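Local coordinates for protein DNA primase (Helicobacter pylori, PDB 4EHS) that synthesises short RNA primers for DNA replication and, through its C-terminal helicase-binding domain, binds the DnaB helicase, whose unwinding activity the primase stimulates, at residues 28-33 and 101-106. Sequence-based numbering, arbitrary orientation.
Sequences PSLEFL and RLLILR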
ATOM      1  N   PRO A  28       6.807   7.311  22.757  1.00 23.66           N
ATOM      2  CA  PRO A  28       8.164   6.898  22.441  1.00 19.85           C
ATOM      3  C   PRO A  28       8.793   7.714  21.347  1.00 17.15           C
ATOM      4  O   PRO A  28       8.104   8.360  20.555  1.00 17.68           O
ATOM      5  CB  PRO A  28       7.991   5.432  21.964  1.00 20.74           C
ATOM      6  CG  PRO A  28       6.573   5.437  21.382  1.00 20.83           C
ATOM      7  CD  PRO A  28       5.787   6.372  22.212  1.00 20.81           C
ATOM      8  N   SER A  29      10.114   7.627  21.277  1.00 17.58           N
ATOM      9  CA  SER A  29      10.879   8.166  20.169  1.00 17.04           C
ATOM     10  C   SER A  29      10.580   7.286  18.939  1.00 16.46           C
ATOM     11  O   SER A  29      10.088   6.117  19.097  1.00 14.11           O
ATOM     12  CB  SER A  29      12.392   8.133  20.441  1.00 17.57           C
ATOM     13  OG  SER A  29      12.931   6.764  20.356  1.00 17.87           O
ATOM     14  N   LEU A  30      10.817   7.831  17.731  1.00 14.85           N
ATOM     15  CA  LEU A  30      10.540   7.030  16.571  1.00 15.39           C
ATOM     16  C   LEU A  30      11.515   5.855  16.507  1.00 15.59           C
ATOM     17  O   LEU A  30      11.123   4.744  16.146  1.00 15.74           O
ATOM     18  CB  LEU A  30      10.603   7.874  15.286  1.00 15.89           C
ATOM     19  CG  LEU A  30      10.234   7.171  13.992  1.00 16.58           C
ATOM     20  CD1 LEU A  30       8.767   6.843  14.049  1.00 16.78           C
ATOM     21  CD2 LEU A  30      10.686   8.104  12.822  1.00 15.35           C
ATOM     22  N   GLU A  31      12.758   6.043  16.967  1.00 17.62           N
ATOM     23  CA  GLU A  31      13.753   5.003  16.819  1.00 16.25           C
ATOM     24  C   GLU A  31      13.329   3.863  17.761  1.00 14.26           C
ATOM     25  O   GLU A  31      13.351   2.679  17.353  1.00 14.35           O
ATOM     26  CB  GLU A  31      15.193   5.522  17.113  1.00 18.56           C
ATOM     27  CG  GLU A  31      16.153   4.364  17.283  1.00 24.69           C
ATOM     28  CD  GLU A  31      17.623   4.766  17.179  1.00 32.56           C
ATOM     29  OE1 GLU A  31      17.921   5.928  16.867  1.00 33.54           O
ATOM     30  OE2 GLU A  31      18.476   3.898  17.377  1.00 40.77           O
ATOM     31  N   PHE A  32      12.854   4.209  18.963  1.00 13.59           N
ATOM     32  CA  PHE A  32      12.375   3.198  19.892  1.00 13.67           C
ATOM     33  C   PHE A  32      11.153   2.465  19.288  1.00 13.16           C
ATOM     34  O   PHE A  32      11.013   1.260  19.354  1.00 12.78           O
ATOM     35  CB  PHE A  32      11.950   3.822  21.235  1.00 16.19           C
ATOM     36  CG  PHE A  32      11.522   2.759  22.292  1.00 18.39           C
ATOM     37  CD1 PHE A  32      12.472   2.109  23.092  1.00 21.71           C
ATOM     38  CD2 PHE A  32      10.180   2.414  22.417  1.00 22.43           C
ATOM     39  CE1 PHE A  32      12.039   1.153  24.028  1.00 21.91           C
ATOM     40  CE2 PHE A  32       9.737   1.462  23.351  1.00 22.23           C
ATOM     41  CZ  PHE A  32      10.693   0.830  24.133  1.00 24.53           C
ATOM     42  N   LEU A  33      10.242   3.220  18.741  1.00 12.70           N
ATOM     43  CA  LEU A  33       9.049   2.582  18.152  1.00 13.03           C
ATOM     44  C   LEU A  33       9.412   1.664  16.974  1.00 11.22           C
ATOM     45  O   LEU A  33       8.811   0.575  16.848  1.00 11.29           O
ATOM     46  CB  LEU A  33       8.088   3.656  17.614  1.00 12.08           C
ATOM     47  CG  LEU A  33       6.768   3.177  17.050  1.00 14.76           C
ATOM     48  CD1 LEU A  33       6.000   2.357  18.106  1.00 13.21           C
ATOM     49  CD2 LEU A  33       5.919   4.395  16.624  1.00 15.03           C
ATOM     50  N   ARG A 101       0.077   0.456  14.532  1.00 14.70           N
ATOM     51  CA  ARG A 101      -0.801   1.577  14.203  1.00 17.09           C
ATOM     52  C   ARG A 101      -0.107   2.920  14.515  1.00 17.46           C
ATOM     53  O   ARG A 101      -0.215   3.899  13.760  1.00 15.94           O
ATOM     54  CB  ARG A 101      -2.162   1.473  14.953  1.00 17.34           C
ATOM     55  CG  ARG A 101      -3.239   0.590  14.318  1.00 22.63           C
ATOM     56  CD  ARG A 101      -4.699   0.858  14.850  1.00 21.08           C
ATOM     57  NE  ARG A 101      -4.719   0.935  16.295  1.00 24.85           N
ATOM     58  CZ  ARG A 101      -4.697  -0.129  17.121  1.00 23.92           C
ATOM     59  NH1 ARG A 101      -4.761  -1.370  16.642  1.00 29.10           N
ATOM     60  NH2 ARG A 101      -4.667   0.077  18.449  1.00 28.82           N
ATOM     61  N   LEU A 102       0.629   2.982  15.622  1.00 15.22           N
ATOM     62  CA  LEU A 102       1.300   4.246  15.950  1.00 14.60           C
ATOM     63  C   LEU A 102       2.419   4.570  14.988  1.00 14.59           C
ATOM     64  O   LEU A 102       2.553   5.711  14.621  1.00 13.79           O
ATOM     65  CB  LEU A 102       1.818   4.131  17.408  1.00 16.00           C
ATOM     66  CG  LEU A 102       2.487   5.382  17.957  1.00 17.85           C
ATOM     67  CD1 LEU A 102       1.425   6.454  18.049  1.00 18.88           C
ATOM     68  CD2 LEU A 102       3.152   5.073  19.344  1.00 18.63           C
ATOM     69  N   LEU A 103       3.168   3.552  14.514  1.00 11.73           N
ATOM     70  CA  LEU A 103       4.185   3.786  13.536  1.00 12.63           C
ATOM     71  C   LEU A 103       3.581   4.352  12.239  1.00 12.39           C
ATOM     72  O   LEU A 103       4.106   5.325  11.665  1.00 12.24           O
ATOM     73  CB  LEU A 103       4.904   2.462  13.211  1.00 12.11           C
ATOM     74  CG  LEU A 103       6.084   2.627  12.256  1.00 12.90           C
ATOM     75  CD1 LEU A 103       7.180   3.333  12.978  1.00 16.03           C
ATOM     76  CD2 LEU A 103       6.503   1.196  11.915  1.00 14.89           C
ATOM     77  N   ILE A 104       2.475   3.737  11.812  1.00 12.70           N
ATOM     78  CA  ILE A 104       1.804   4.220  10.594  1.00 13.00           C
ATOM     79  C   ILE A 104       1.248   5.613  10.790  1.00 14.68           C
ATOM     80  O   ILE A 104       1.411   6.447   9.876  1.00 15.44           O
ATOM     81  CB  ILE A 104       0.733   3.227  10.131  1.00 13.48           C
ATOM     82  CG1 ILE A 104       1.383   1.878   9.774  1.00 11.81           C
ATOM     83  CG2 ILE A 104      -0.015   3.761   8.877  1.00 12.97           C
ATOM     84  CD1 ILE A 104       0.334   0.744   9.696  1.00 11.41           C
ATOM     85  N   LEU A 105       0.562   5.838  11.917  1.00 15.83           N
ATOM     86  CA  LEU A 105       0.039   7.192  12.273  1.00 18.55           C
ATOM     87  C   LEU A 105       1.146   8.229  12.211  1.00 18.96           C
ATOM     88  O   LEU A 105       0.985   9.273  11.517  1.00 17.80           O
ATOM     89  CB  LEU A 105      -0.686   7.208  13.642  1.00 18.55           C
ATOM     90  CG  LEU A 105      -1.180   8.571  14.175  1.00 21.41           C
ATOM     91  CD1 LEU A 105      -2.373   9.084  13.406  1.00 21.90           C
ATOM     92  CD2 LEU A 105      -1.524   8.502  15.643  1.00 26.26           C
ATOM     93  N   ARG A 106       2.286   7.976  12.858  1.00 16.56           N
ATOM     94  CA  ARG A 106       3.450   8.847  12.660  1.00 18.55           C
ATOM     95  C   ARG A 106       3.890   9.148  11.240  1.00 18.91           C
ATOM     96  O   ARG A 106       4.146  10.323  10.885  1.00 15.35           O
ATOM     97  CB  ARG A 106       4.641   8.395  13.481  1.00 18.50           C
ATOM     98  CG  ARG A 106       4.204   8.553  14.949  1.00 20.78           C
ATOM     99  CD  ARG A 106       5.405   8.534  15.839  1.00 22.89           C
ATOM    100  NE  ARG A 106       5.031   8.755  17.269  1.00 20.02           N
ATOM    101  CZ  ARG A 106       5.958   8.614  18.225  1.00 18.96           C
ATOM    102  NH1 ARG A 106       7.208   8.310  17.886  1.00 17.52           N
ATOM    103  NH2 ARG A 106       5.630   8.761  19.481  1.00 19.58           N
TER
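Arg106 reaches out from helix 96-117 and holds the carbonyl oxygen of Pro28 end-on with both terminal nitrogens, NH2 to O at 2.7 Å and NH1 to O at 2.8 Å. The oxygen lies almost in the guanidinium plane, and both bonds are bent (146° and 140° at the hydrogens) because two N-H groups converge on one atom. NH2 approaches in the carbonyl plane, NH1 from above it. An extended chain from CG to NE carries the guanidinium there, with Leu33 CD2 over one of its faces and the backbone N of Leu30 near its edge. The helix start is capped: Ser29 OG accepts from Phe32 N (2.9 Å).

Leucine side chains, with Pro28, make the apolar part of the contact. With Leu33 CG anti to the backbone N (chi1 -176°), CD2 is carried onto the Leu103 backbone, where it rests 3.6 Å from Leu103 N, and 3.8 Å from Leu102 CG. The Leu30 and Leu103 side chains cross at about a right angle, their CD1 atoms 4.0 Å apart, while the Pro28 ring, through CG, meets Leu102 CD2. Leu30 also touches His62 and Arg110. Together, the Arg106-Pro28 bonds and leucine packing join the capped start of helix 30-43 to the first half of helix 96-117 in DnaG's all-helical helicase-binding domain.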